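Local atomic coordinates of probable endonuclease 4 (Thermotoga maritima, PDB entry 4HNO), a protein that probably nicks DNA at abasic sites during base excision repair, hydrolysing the phosphodiester bond with a cluster of three metal ions to leave a 3'-hydroxyl end. Residues A[5-11]-A[29-35]; A[181-187]-A[227-233]; A[217-221]-A[246-250]; A[232-236]-A[262-266]. One frame throughout, in Å; residues are numbered along the deposited sequence.

The four contacts join strands, helices and metal-bearing loops of one TIM barrel. Asp181 of contact 2, His218 of contact 3 and Glu263 of contact 4 share one manganese ion with Glu147, bringing Asp181 OD1 within 2.9 Å of Glu263 OE1. A second manganese is held by contact 2, whose His233 also belongs to contact 4. Contact 1 binds no metal but stands behind the first site: its Gln33 OE1 is 2.8 Å from His218 NE2. Gly8 O, 2.8 Å from Leu262 N, ties contact 1 to contact 4, and Asn220 OD1, 2.9 Å from Glu263 N, ties contact 3 to contact 4. Contacts 1 and 2 do not touch, their centres being about 20 Å apart.

Contact 1 of 4, residues A[5-11]-A[29-35]; sequences IKIGAHM and GNSFQIF
Gln33 and His10 form the closely fitted end of this contact. The amide nitrogen Gln33 NE2 gives a fairly straight bond (161°) to His10 ND1 at 3.0 Å; NE2 lies near the imidazole plane and ND1 near the plane of the Gln33 amide, which fixes the rotation of the His10 ring. With CG anti to the backbone N (chi1 -170°), the ring stays beside the Gln33 side chain and ND1 faces its amide. The carbonyl Gln33 O sits over one face of the same ring and accepts Met11 N at 2.8 Å. Gln33 also reaches the metal ligands His218, through OE1, and Glu263, through NE2, as a second-shell residue. At the other end Asn30 clamps the backbone of residues 5-7: ND2 donates to Ile5 O (3.0 Å), OD1 takes Ile7 N (2.9 Å) and, from the opposite face of its plane, Ser31 OG, while Asn30 N donates to Ile7 O (2.8 Å).

Between these ends Gln33 N still bonds directly to Ala9 O, but Ala9 N and Ser31 O are joined through a water. Toward solvent, the edge of His10 points at the face of exposed Phe35 in a T-shaped pair, centroids 4.5 Å apart, and a second water links His10 NE2, Met11 O and Phe35 N. The near-parallel strands 7-10 and 31-34 with helix 20-26 between them make a beta-alpha-beta unit of the TIM barrel.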
loop_
_atom_site.group_PDB
_atom_site.type_symbol
_atom_site.label_atom_id
_atom_site.label_comp_id
_atom_site.label_asym_id
_atom_site.label_seq_id
_atom_site.Cartn_x
_atom_site.Cartn_y
_atom_site.Cartn_z
ATOM N N ILE A 5 7.864 15.533 6.259
ATOM C CA ILE A 5 7.760 14.204 5.690
ATOM C C ILE A 5 6.796 13.376 6.509
ATOM O O ILE A 5 6.788 13.429 7.743
ATOM C CB ILE A 5 9.154 13.542 5.683
ATOM C CG1 ILE A 5 10.116 14.330 4.787
ATOM C CG2 ILE A 5 9.083 12.083 5.265
ATOM C CD1 ILE A 5 9.654 14.483 3.349
ATOM N N LYS A 6 5.969 12.619 5.795
ATOM C CA LYS A 6 5.042 11.665 6.390
ATOM C C LYS A 6 5.655 10.295 6.122
ATOM O O LYS A 6 5.807 9.905 4.981
ATOM C CB LYS A 6 3.664 11.786 5.741
ATOM C CG LYS A 6 2.997 13.157 5.937
ATOM C CD LYS A 6 1.770 13.282 5.041
ATOM C CE LYS A 6 1.248 14.689 4.900
ATOM N NZ LYS A 6 1.994 15.414 3.845
ATOM N N ILE A 7 6.077 9.612 7.184
ATOM C CA ILE A 7 6.840 8.390 7.066
ATOM C C ILE A 7 6.508 7.430 8.189
ATOM O O ILE A 7 6.235 7.832 9.321
ATOM C CB ILE A 7 8.359 8.679 7.000
ATOM C CG1 ILE A 7 9.139 7.407 6.682
ATOM C CG2 ILE A 7 8.858 9.327 8.287
ATOM C CD1 ILE A 7 10.575 7.682 6.218
ATOM N N GLY A 8 6.517 6.152 7.858
ATOM C CA GLY A 8 6.382 5.112 8.843
ATOM C C GLY A 8 6.630 3.769 8.185
ATOM O O GLY A 8 7.301 3.696 7.161
ATOM N N ALA A 9 6.080 2.719 8.785
ATOM C CA ALA A 9 6.336 1.367 8.346
ATOM C C ALA A 9 5.099 0.505 8.518
ATOM O O ALA A 9 4.136 0.888 9.188
ATOM C CB ALA A 9 7.495 0.760 9.134
ATOM N N HIS A 10 5.139 -0.664 7.900
ATOM C CA HIS A 10 4.207 -1.719 8.211
ATOM C C HIS A 10 4.531 -2.214 9.622
ATOM O O HIS A 10 5.668 -2.570 9.915
ATOM C CB HIS A 10 4.316 -2.845 7.193
ATOM C CG HIS A 10 3.204 -3.807 7.360
ATOM N ND1 HIS A 10 2.029 -3.698 6.659
ATOM C CD2 HIS A 10 3.017 -4.781 8.280
ATOM C CE1 HIS A 10 1.193 -4.619 7.090
ATOM N NE2 HIS A 10 1.767 -5.291 8.070
ATOM N N MET A 11 3.528 -2.195 10.489
ATOM C CA MET A 11 3.703 -2.450 11.909
ATOM C C MET A 11 2.994 -3.715 12.325
ATOM O O MET A 11 1.889 -3.988 11.863
ATOM C CB MET A 11 3.108 -1.300 12.727
ATOM C CG MET A 11 3.640 0.074 12.369
ATOM S SD MET A 11 5.412 0.289 12.581
ATOM C CE MET A 11 5.491 0.316 14.393
ATOM N N GLY A 29 8.301 7.479 13.369
ATOM C CA GLY A 29 7.291 7.651 12.341
ATOM C C GLY A 29 6.108 8.490 12.779
ATOM O O GLY A 29 5.908 8.754 13.970
ATOM N N ASN A 30 5.297 8.862 11.786
ATOM C CA ASN A 30 4.050 9.591 12.003
ATOM C C ASN A 30 2.942 9.036 11.109
ATOM O O ASN A 30 1.902 9.670 10.960
ATOM C CB ASN A 30 4.249 11.099 11.778
ATOM C CG ASN A 30 4.709 11.416 10.373
ATOM O OD1 ASN A 30 4.607 10.596 9.471
ATOM N ND2 ASN A 30 5.228 12.607 10.190
ATOM N N SER A 31 3.182 7.835 10.571
ATOM C CA SER A 31 2.283 7.149 9.657
ATOM C C SER A 31 2.479 5.654 9.894
ATOM O O SER A 31 3.513 5.244 10.417
ATOM C CB SER A 31 2.697 7.459 8.212
ATOM O OG SER A 31 2.737 8.855 7.951
ATOM N N PHE A 32 1.531 4.819 9.476
ATOM C CA PHE A 32 1.739 3.381 9.568
ATOM C C PHE A 32 0.791 2.630 8.665
ATOM O O PHE A 32 -0.250 3.164 8.251
ATOM C CB PHE A 32 1.581 2.846 11.013
ATOM C CG PHE A 32 0.222 3.075 11.638
ATOM C CD1 PHE A 32 -0.841 2.249 11.346
ATOM C CD2 PHE A 32 0.044 4.079 12.568
ATOM C CE1 PHE A 32 -2.070 2.445 11.956
ATOM C CE2 PHE A 32 -1.176 4.277 13.175
ATOM C CZ PHE A 32 -2.227 3.458 12.877
ATOM N N GLN A 33 1.162 1.381 8.403
ATOM C CA GLN A 33 0.276 0.399 7.787
ATOM C C GLN A 33 0.213 -0.816 8.701
ATOM O O GLN A 33 1.207 -1.166 9.326
ATOM C CB GLN A 33 0.795 0.019 6.399
ATOM C CG GLN A 33 -0.040 -1.029 5.675
ATOM C CD GLN A 33 0.515 -1.249 4.289
ATOM O OE1 GLN A 33 0.036 -0.676 3.316
ATOM N NE2 GLN A 33 1.550 -2.066 4.223
ATOM N N ILE A 34 -0.956 -1.442 8.753
ATOM C CA ILE A 34 -1.169 -2.659 9.527
ATOM C C ILE A 34 -2.007 -3.622 8.718
ATOM O O ILE A 34 -2.794 -3.228 7.869
ATOM C CB ILE A 34 -1.891 -2.370 10.859
ATOM C CG1 ILE A 34 -3.098 -1.453 10.661
ATOM C CG2 ILE A 34 -0.922 -1.731 11.849
ATOM C CD1 ILE A 34 -4.084 -1.427 11.843
ATOM N N PHE A 35 -1.894 -4.913 9.018
ATOM C CA PHE A 35 -2.915 -5.868 8.588
ATOM C C PHE A 35 -4.168 -5.676 9.465
ATOM O O PHE A 35 -4.080 -5.182 10.575
ATOM C CB PHE A 35 -2.407 -7.306 8.675
ATOM C CG PHE A 35 -1.380 -7.659 7.619
ATOM C CD1 PHE A 35 -0.139 -8.126 7.987
ATOM C CD2 PHE A 35 -1.670 -7.563 6.267
ATOM C CE1 PHE A 35 0.797 -8.480 7.011
ATOM C CE2 PHE A 35 -0.741 -7.895 5.304
ATOM C CZ PHE A 35 0.492 -8.353 5.673
HETATM O O HOH W 1 5.310 3.403 11.441
HETATM O O HOH W 2 0.292 -5.873 10.660
#

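Contact 2 of 4, residues A[181-187]-A[227-233]; sequences DTCHGFD and GAAKDRH. With MN (manganese (II) ion), chain C; MN (manganese (II) ion), chain E.
Asp187 of 181-187 grips the loop 227-233 by its whole side chain. Its CB lies 3.7 Å from Ala229 N, which instead donates to the backbone carbonyl Asp187 O. CG comes next, facing the amides of Lys230 and Asp231, and beyond it the two oxygens divide the work. OD1 receives Lys230 N at 3.2 Å from well above the carboxylate plane, in a nearly straight bond (164°), and also accepts from a water that in turn takes Arg232 N. OD2 takes Asp231 N at 2.7 Å on its syn side, the donor tilted 26° out of the carboxylate plane, and is hydrogen-bonded to Ser150 OG as well. Thus a single carboxylate collects two consecutive amides of the loop just where it enters the metal site. One residue earlier, Phe186 O accepts Gly227 N (2.9 Å).

The loop then delivers two ligands to a manganese ion: Asp231 OD2 at 2.0 Å and His233 NE2 at 2.1 Å, joined by His184 NE2 of the helix at 2.1 Å. The His184 ring stands almost perpendicular to the Asp231 carboxylate (85°), and its ND1 is hydrogen-bonded to Asn148 O. Asp181 is the N-cap of helix 182-187, its OD2 accepting from His184 N and weakly from Cys183 N, while OD1 binds the neighbouring manganese. Two metal sites side by side on one helix start belong to the trinuclear centre of the endonuclease IV family.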
loop_
_atom_site.group_PDB
_atom_site.type_symbol
_atom_site.label_atom_id
_atom_site.label_comp_id
_atom_site.label_asym_id
_atom_site.label_seq_id
_atom_site.Cartn_x
_atom_site.Cartn_y
_atom_site.Cartn_z
ATOM N N ASP A 181 4.056 1.350 -4.987
ATOM C CA ASP A 181 5.133 0.616 -4.342
ATOM C C ASP A 181 6.388 0.741 -5.218
ATOM O O ASP A 181 6.393 0.348 -6.390
ATOM C CB ASP A 181 4.721 -0.845 -4.144
ATOM C CG ASP A 181 5.745 -1.669 -3.396
ATOM O OD1 ASP A 181 5.373 -2.339 -2.394
ATOM O OD2 ASP A 181 6.935 -1.651 -3.791
ATOM N N THR A 182 7.426 1.339 -4.651
ATOM C CA THR A 182 8.629 1.625 -5.421
ATOM C C THR A 182 9.363 0.368 -5.879
ATOM O O THR A 182 10.006 0.404 -6.929
ATOM C CB THR A 182 9.580 2.539 -4.634
ATOM O OG1 THR A 182 9.967 1.947 -3.407
ATOM C CG2 THR A 182 8.951 3.876 -4.336
ATOM N N CYS A 183 9.338 -0.700 -5.096
ATOM C CA CYS A 183 10.005 -1.940 -5.508
ATOM C C CYS A 183 9.221 -2.606 -6.622
ATOM O O CYS A 183 9.773 -2.989 -7.659
ATOM C CB CYS A 183 10.206 -2.875 -4.324
ATOM S SG CYS A 183 11.041 -4.418 -4.759
ATOM N N HIS A 184 7.911 -2.754 -6.422
ATOM C CA HIS A 184 7.094 -3.342 -7.466
ATOM C C HIS A 184 7.224 -2.548 -8.767
ATOM O O HIS A 184 7.310 -3.115 -9.863
ATOM C CB HIS A 184 5.640 -3.418 -7.053
ATOM C CG HIS A 184 5.414 -4.252 -5.826
ATOM N ND1 HIS A 184 4.232 -4.225 -5.123
ATOM C CD2 HIS A 184 6.216 -5.104 -5.142
ATOM C CE1 HIS A 184 4.314 -5.039 -4.080
ATOM N NE2 HIS A 184 5.513 -5.581 -4.057
ATOM N N GLY A 185 7.236 -1.221 -8.638
ATOM C CA GLY A 185 7.362 -0.378 -9.803
ATOM C C GLY A 185 8.721 -0.538 -10.477
ATOM O O GLY A 185 8.818 -0.628 -11.702
ATOM N N PHE A 186 9.782 -0.546 -9.680
ATOM C CA PHE A 186 11.136 -0.708 -10.224
ATOM C C PHE A 186 11.264 -2.044 -10.961
ATOM O O PHE A 186 11.828 -2.119 -12.061
ATOM C CB PHE A 186 12.146 -0.609 -9.088
ATOM C CG PHE A 186 13.554 -0.308 -9.514
ATOM C CD1 PHE A 186 13.885 0.898 -10.111
ATOM C CD2 PHE A 186 14.566 -1.220 -9.275
ATOM C CE1 PHE A 186 15.189 1.192 -10.422
ATOM C CE2 PHE A 186 15.869 -0.911 -9.596
ATOM C CZ PHE A 186 16.165 0.289 -10.173
ATOM N N ASP A 187 10.693 -3.091 -10.372
ATOM C CA ASP A 187 10.627 -4.400 -11.010
ATOM C C ASP A 187 9.992 -4.345 -12.380
ATOM O O ASP A 187 10.327 -5.154 -13.249
ATOM C CB ASP A 187 9.716 -5.337 -10.192
ATOM C CG ASP A 187 10.390 -6.147 -9.118
ATOM O OD1 ASP A 187 11.615 -6.385 -9.147
ATOM O OD2 ASP A 187 9.612 -6.624 -8.246
ATOM N N GLY A 227 13.504 -3.621 -13.814
ATOM C CA GLY A 227 12.879 -4.530 -14.749
ATOM C C GLY A 227 12.918 -5.999 -14.375
ATOM O O GLY A 227 12.441 -6.828 -15.131
ATOM N N ALA A 228 13.447 -6.338 -13.199
ATOM C CA ALA A 228 13.701 -7.734 -12.865
ATOM C C ALA A 228 12.440 -8.558 -12.590
ATOM O O ALA A 228 12.515 -9.783 -12.619
ATOM C CB ALA A 228 14.582 -7.817 -11.664
ATOM N N ALA A 229 11.323 -7.922 -12.235
ATOM C CA ALA A 229 10.073 -8.654 -11.964
ATOM C C ALA A 229 10.215 -9.710 -10.861
ATOM O O ALA A 229 9.609 -10.762 -10.953
ATOM C CB ALA A 229 9.510 -9.253 -13.252
ATOM N N LYS A 230 10.954 -9.404 -9.799
ATOM C CA LYS A 230 11.264 -10.393 -8.758
ATOM C C LYS A 230 10.494 -10.236 -7.449
ATOM O O LYS A 230 10.351 -11.204 -6.706
ATOM C CB LYS A 230 12.757 -10.363 -8.427
ATOM C CG LYS A 230 13.637 -10.908 -9.539
ATOM C CD LYS A 230 13.491 -12.409 -9.718
ATOM C CE LYS A 230 14.362 -12.925 -10.853
ATOM N NZ LYS A 230 14.357 -14.408 -10.894
ATOM N N ASP A 231 10.043 -9.027 -7.137
ATOM C CA ASP A 231 9.355 -8.723 -5.872
ATOM C C ASP A 231 10.101 -9.238 -4.647
ATOM O O ASP A 231 9.596 -10.004 -3.852
ATOM C CB ASP A 231 7.931 -9.222 -5.869
ATOM C CG ASP A 231 7.094 -8.573 -4.778
ATOM O OD1 ASP A 231 5.908 -8.903 -4.659
ATOM O OD2 ASP A 231 7.608 -7.679 -4.058
ATOM N N ARG A 232 11.314 -8.730 -4.491
ATOM C CA ARG A 232 12.095 -8.934 -3.281
ATOM C C ARG A 232 12.557 -7.572 -2.768
ATOM O O ARG A 232 13.464 -6.923 -3.333
ATOM C CB ARG A 232 13.283 -9.875 -3.536
ATOM C CG ARG A 232 12.873 -11.311 -3.877
ATOM C CD ARG A 232 12.113 -11.972 -2.730
ATOM N NE ARG A 232 11.829 -13.385 -2.980
ATOM C CZ ARG A 232 10.734 -13.842 -3.584
ATOM N NH1 ARG A 232 9.801 -12.999 -4.017
ATOM N NH2 ARG A 232 10.570 -15.148 -3.759
ATOM N N HIS A 233 11.899 -7.131 -1.693
ATOM C CA HIS A 233 12.171 -5.829 -1.143
ATOM C C HIS A 233 13.535 -5.816 -0.454
ATOM O O HIS A 233 14.017 -6.833 0.049
ATOM C CB HIS A 233 11.120 -5.444 -0.097
ATOM C CG HIS A 233 9.697 -5.500 -0.564
ATOM N ND1 HIS A 233 8.669 -5.116 0.265
ATOM C CD2 HIS A 233 9.105 -5.936 -1.702
ATOM C CE1 HIS A 233 7.510 -5.305 -0.360
ATOM N NE2 HIS A 233 7.747 -5.814 -1.554
HETATM MN MN MN C . 6.312 -6.915 -2.691
HETATM MN MN MN E . 3.797 -2.850 -1.188
HETATM O O HOH W 3 12.571 -7.085 -6.518
HETATM O O HOH W 4 2.978 -4.491 -0.526
#

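Contact 3 of 4, residues A[217-221]-A[246-250]; sequences IHLND and FAVFF. With MN (manganese (II) ion), chain E.
One methyl group, Leu219 CD1, touches three phenylalanines at once, and no hydrogen bond crosses between 217-221 and 246-250. Leu219 CD1 lies 3.7 Å from Phe246 CE2, and at the ring edges of Phe249 (CE2, 3.9 Å) and Phe250 (CE1, 3.9 Å). With CG anti to the backbone N (chi1 -162°), the Leu219 side chain runs out toward the helix and slides past that of Phe246, which comes the other way. Ile217 widens the apolar patch: its CD1 is 4.1 Å from Phe249 CZ, and its CG2 leans on the same ring.

This is the wall of a TIM barrel, a strand of the inner sheet backed by an outer helix. The segments run nearly antiparallel, 158° apart, and their short axes come no nearer than 12.7 Å, with large rings between them. On the other side of the strand, His218 binds a manganese ion through ND1 at 2.2 Å.

Toward the C-terminal end of the strand polar atoms border the Phe246 ring. Both Asn220 O, near CZ, and Asp221 OD2, 3.6 Å from Phe246 CE1, lie at the ring edge, and the Asp221 carboxylate is turned almost perpendicular to it (88°). That carboxylate is itself held by backbone amides, OD1 by Ile241 N and OD2 by Gly237 N and Gly242 N.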
loop_
_atom_site.group_PDB
_atom_site.type_symbol
_atom_site.label_atom_id
_atom_site.label_comp_id
_atom_site.label_asym_id
_atom_site.label_seq_id
_atom_site.Cartn_x
_atom_site.Cartn_y
_atom_site.Cartn_z
ATOM N N ILE A 217 2.674 5.780 -0.602
ATOM C CA ILE A 217 3.821 5.178 -1.275
ATOM C C ILE A 217 4.358 4.100 -0.354
ATOM O O ILE A 217 4.575 4.336 0.835
ATOM C CB ILE A 217 4.883 6.240 -1.580
ATOM C CG1 ILE A 217 4.364 7.173 -2.674
ATOM C CG2 ILE A 217 6.215 5.588 -1.989
ATOM C CD1 ILE A 217 5.137 8.462 -2.798
ATOM N N HIS A 218 4.556 2.901 -0.913
ATOM C CA HIS A 218 5.301 1.871 -0.222
ATOM C C HIS A 218 6.761 2.061 -0.615
ATOM O O HIS A 218 7.132 1.911 -1.788
ATOM C CB HIS A 218 4.833 0.474 -0.582
ATOM C CG HIS A 218 3.507 0.121 -0.014
ATOM N ND1 HIS A 218 2.811 -0.988 -0.442
ATOM C CD2 HIS A 218 2.790 0.695 0.981
ATOM C CE1 HIS A 218 1.712 -1.065 0.283
ATOM N NE2 HIS A 218 1.672 -0.058 1.149
ATOM N N LEU A 219 7.558 2.452 0.365
ATOM C CA LEU A 219 8.936 2.856 0.162
ATOM C C LEU A 219 9.821 1.650 0.432
ATOM O O LEU A 219 10.147 1.319 1.567
ATOM C CB LEU A 219 9.274 4.027 1.087
ATOM C CG LEU A 219 10.519 4.774 0.632
ATOM C CD1 LEU A 219 10.204 5.673 -0.571
ATOM C CD2 LEU A 219 11.128 5.570 1.775
ATOM N N ASN A 220 10.190 0.987 -0.660
ATOM C CA ASN A 220 10.955 -0.252 -0.631
ATOM C C ASN A 220 12.106 -0.161 -1.634
ATOM O O ASN A 220 11.882 0.164 -2.799
ATOM C CB ASN A 220 10.069 -1.423 -1.074
ATOM C CG ASN A 220 8.929 -1.684 -0.104
ATOM O OD1 ASN A 220 9.146 -1.714 1.109
ATOM N ND2 ASN A 220 7.737 -1.886 -0.648
ATOM N N ASP A 221 13.328 -0.443 -1.196
ATOM C CA ASP A 221 14.382 -0.659 -2.178
ATOM C C ASP A 221 14.126 -2.050 -2.793
ATOM O O ASP A 221 13.193 -2.768 -2.404
ATOM C CB ASP A 221 15.762 -0.498 -1.507
ATOM C CG ASP A 221 16.854 0.007 -2.449
ATOM O OD1 ASP A 221 16.824 -0.353 -3.639
ATOM O OD2 ASP A 221 17.761 0.741 -1.956
ATOM N N PHE A 246 16.932 7.026 -4.398
ATOM C CA PHE A 246 15.954 7.585 -3.498
ATOM C C PHE A 246 16.123 9.097 -3.356
ATOM O O PHE A 246 15.131 9.810 -3.238
ATOM C CB PHE A 246 15.946 6.876 -2.140
ATOM C CG PHE A 246 15.174 5.592 -2.151
ATOM C CD1 PHE A 246 15.795 4.386 -1.934
ATOM C CD2 PHE A 246 13.819 5.590 -2.425
ATOM C CE1 PHE A 246 15.089 3.194 -1.973
ATOM C CE2 PHE A 246 13.110 4.401 -2.475
ATOM C CZ PHE A 246 13.750 3.208 -2.250
ATOM N N ALA A 247 17.351 9.606 -3.412
ATOM C CA ALA A 247 17.526 11.052 -3.348
ATOM C C ALA A 247 16.794 11.741 -4.495
ATOM O O ALA A 247 16.203 12.782 -4.302
ATOM C CB ALA A 247 19.002 11.398 -3.361
ATOM N N VAL A 248 16.850 11.172 -5.696
ATOM C CA VAL A 248 16.109 11.722 -6.821
ATOM C C VAL A 248 14.599 11.691 -6.543
ATOM O O VAL A 248 13.901 12.692 -6.669
ATOM C CB VAL A 248 16.444 10.952 -8.114
ATOM C CG1 VAL A 248 15.530 11.373 -9.246
ATOM C CG2 VAL A 248 17.911 11.170 -8.493
ATOM N N PHE A 249 14.099 10.542 -6.126
ATOM C CA PHE A 249 12.665 10.382 -5.855
ATOM C C PHE A 249 12.188 11.362 -4.784
ATOM O O PHE A 249 11.158 12.003 -4.953
ATOM C CB PHE A 249 12.467 8.944 -5.406
ATOM C CG PHE A 249 11.033 8.514 -5.227
ATOM C CD1 PHE A 249 10.153 8.471 -6.296
ATOM C CD2 PHE A 249 10.608 8.016 -4.006
ATOM C CE1 PHE A 249 8.866 7.982 -6.144
ATOM C CE2 PHE A 249 9.323 7.525 -3.860
ATOM C CZ PHE A 249 8.464 7.506 -4.935
ATOM N N PHE A 250 12.953 11.494 -3.708
ATOM C CA PHE A 250 12.570 12.331 -2.585
ATOM C C PHE A 250 12.559 13.808 -2.936
ATOM O O PHE A 250 11.958 14.610 -2.222
ATOM C CB PHE A 250 13.551 12.173 -1.423
ATOM C CG PHE A 250 13.586 10.805 -0.780
ATOM C CD1 PHE A 250 12.562 9.890 -0.911
ATOM C CD2 PHE A 250 14.686 10.468 -0.007
ATOM C CE1 PHE A 250 12.648 8.666 -0.271
ATOM C CE2 PHE A 250 14.771 9.253 0.619
ATOM C CZ PHE A 250 13.755 8.348 0.491
HETATM MN MN MN E . 3.797 -2.850 -1.188
HETATM O O HOH W 4 2.978 -4.491 -0.526
#

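Contact 4 of 4, residues A[232-236]-A[262-266]; sequences RHERI and LETPG. With MN (manganese (II) ion), chain C; MN (manganese (II) ion), chain E.
His233 and Glu263 meet where the short strand 233-234 comes up against the loop after strand 260-262 of the TIM barrel, at the metal centre. The one hydrogen bond between the segments is theirs: His233 ND1 donates to the backbone carbonyl Glu263 O at 2.8 Å and 167°, with the oxygen near the imidazole plane but the donor well above the carbonyl plane. It fixes the ring's rotation while NE2 is turned to its manganese.

As for metal bonding, Glu263 stretches out beyond CG (chi2 176°) and places OE1 2.1 Å from the other manganese; OE2 is left to Gln33.

Apolar contacts are made by Ile236. Its CG1 is packed 3.5 Å from Leu262 CD2, the two chains crossing at about a right angle, and its CD1 reaches Thr264 CG2.

Other side-chain carbons lie against polar backbone atoms: Thr264 CG2 is 3.2 Å from Glu234 O, whereas OG1 turns to Asp274, and Pro265 places CG 3.4 Å from His233 O and CD 3.6 Å from Arg235 N.

Charged ends are paired outside the contact, Arg235 with Glu273 and Asp274, Glu234 with Lys223. Locally, Arg235 N donates to Glu234 OE2 at 2.7 Å, on the lone pair facing away from OE1.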
loop_
_atom_site.group_PDB
_atom_site.type_symbol
_atom_site.label_atom_id
_atom_site.label_comp_id
_atom_site.label_asym_id
_atom_site.label_seq_id
_atom_site.Cartn_x
_atom_site.Cartn_y
_atom_site.Cartn_z
ATOM N N ARG A 232 11.314 -8.730 -4.491
ATOM C CA ARG A 232 12.095 -8.934 -3.281
ATOM C C ARG A 232 12.557 -7.572 -2.768
ATOM O O ARG A 232 13.464 -6.923 -3.333
ATOM C CB ARG A 232 13.283 -9.875 -3.536
ATOM C CG ARG A 232 12.873 -11.311 -3.877
ATOM C CD ARG A 232 12.113 -11.972 -2.730
ATOM N NE ARG A 232 11.829 -13.385 -2.980
ATOM C CZ ARG A 232 10.734 -13.842 -3.584
ATOM N NH1 ARG A 232 9.801 -12.999 -4.017
ATOM N NH2 ARG A 232 10.570 -15.148 -3.759
ATOM N N HIS A 233 11.899 -7.131 -1.693
ATOM C CA HIS A 233 12.171 -5.829 -1.143
ATOM C C HIS A 233 13.535 -5.816 -0.454
ATOM O O HIS A 233 14.017 -6.833 0.049
ATOM C CB HIS A 233 11.120 -5.444 -0.097
ATOM C CG HIS A 233 9.697 -5.500 -0.564
ATOM N ND1 HIS A 233 8.669 -5.116 0.265
ATOM C CD2 HIS A 233 9.105 -5.936 -1.702
ATOM C CE1 HIS A 233 7.510 -5.305 -0.360
ATOM N NE2 HIS A 233 7.747 -5.814 -1.554
ATOM N N GLU A 234 14.120 -4.631 -0.382
ATOM C CA GLU A 234 15.409 -4.432 0.254
ATOM C C GLU A 234 15.338 -3.166 1.113
ATOM O O GLU A 234 14.561 -2.242 0.855
ATOM C CB GLU A 234 16.517 -4.344 -0.819
ATOM C CG GLU A 234 17.946 -4.138 -0.307
ATOM C CD GLU A 234 18.386 -5.228 0.641
ATOM O OE1 GLU A 234 19.161 -6.095 0.197
ATOM O OE2 GLU A 234 17.958 -5.217 1.824
ATOM N N ARG A 235 16.188 -3.158 2.135
ATOM C CA ARG A 235 16.362 -2.018 3.019
ATOM C C ARG A 235 16.754 -0.767 2.244
ATOM O O ARG A 235 17.498 -0.835 1.270
ATOM C CB ARG A 235 17.440 -2.353 4.058
ATOM C CG ARG A 235 17.058 -3.625 4.815
ATOM C CD ARG A 235 17.711 -3.817 6.128
ATOM N NE ARG A 235 17.517 -2.669 6.986
ATOM C CZ ARG A 235 18.190 -2.509 8.107
ATOM N NH1 ARG A 235 19.060 -3.434 8.495
ATOM N NH2 ARG A 235 17.999 -1.434 8.829
ATOM N N ILE A 236 16.259 0.379 2.691
ATOM C CA ILE A 236 16.496 1.633 1.985
ATOM C C ILE A 236 17.984 1.890 1.861
ATOM O O ILE A 236 18.713 1.944 2.859
ATOM C CB ILE A 236 15.843 2.818 2.730
ATOM C CG1 ILE A 236 14.323 2.613 2.894
ATOM C CG2 ILE A 236 16.158 4.128 2.016
ATOM C CD1 ILE A 236 13.597 2.394 1.617
ATOM N N LEU A 262 7.373 2.080 4.825
ATOM C CA LEU A 262 8.379 1.045 4.619
ATOM C C LEU A 262 7.772 -0.345 4.724
ATOM O O LEU A 262 7.085 -0.654 5.699
ATOM C CB LEU A 262 9.453 1.172 5.690
ATOM C CG LEU A 262 10.236 2.472 5.729
ATOM C CD1 LEU A 262 10.882 2.624 7.087
ATOM C CD2 LEU A 262 11.264 2.502 4.632
ATOM N N GLU A 263 8.085 -1.192 3.742
ATOM C CA GLU A 263 7.794 -2.631 3.807
ATOM C C GLU A 263 9.098 -3.390 3.596
ATOM O O GLU A 263 9.155 -4.446 2.972
ATOM C CB GLU A 263 6.758 -3.067 2.791
ATOM C CG GLU A 263 5.478 -2.266 2.789
ATOM C CD GLU A 263 4.569 -2.719 1.686
ATOM O OE1 GLU A 263 5.041 -2.675 0.510
ATOM O OE2 GLU A 263 3.424 -3.129 1.957
ATOM N N THR A 264 10.168 -2.833 4.130
ATOM C CA THR A 264 11.498 -3.356 3.908
ATOM C C THR A 264 11.738 -4.511 4.891
ATOM O O THR A 264 11.000 -4.672 5.869
ATOM C CB THR A 264 12.521 -2.249 4.083
ATOM O OG1 THR A 264 12.279 -1.640 5.347
ATOM C CG2 THR A 264 12.408 -1.198 3.000
ATOM N N PRO A 265 12.738 -5.350 4.614
ATOM C CA PRO A 265 12.975 -6.502 5.487
ATOM C C PRO A 265 13.218 -6.095 6.931
ATOM O O PRO A 265 13.833 -5.066 7.225
ATOM C CB PRO A 265 14.240 -7.124 4.901
ATOM C CG PRO A 265 14.197 -6.751 3.459
ATOM C CD PRO A 265 13.598 -5.376 3.419
ATOM N N GLY A 266 12.730 -6.923 7.845
ATOM C CA GLY A 266 12.967 -6.704 9.261
ATOM C C GLY A 266 11.726 -6.286 10.024
ATOM O O GLY A 266 10.606 -6.341 9.507
HETATM MN MN MN C . 6.312 -6.915 -2.691
HETATM MN MN MN E . 3.797 -2.850 -1.188
HETATM O O HOH W 4 2.978 -4.491 -0.526
#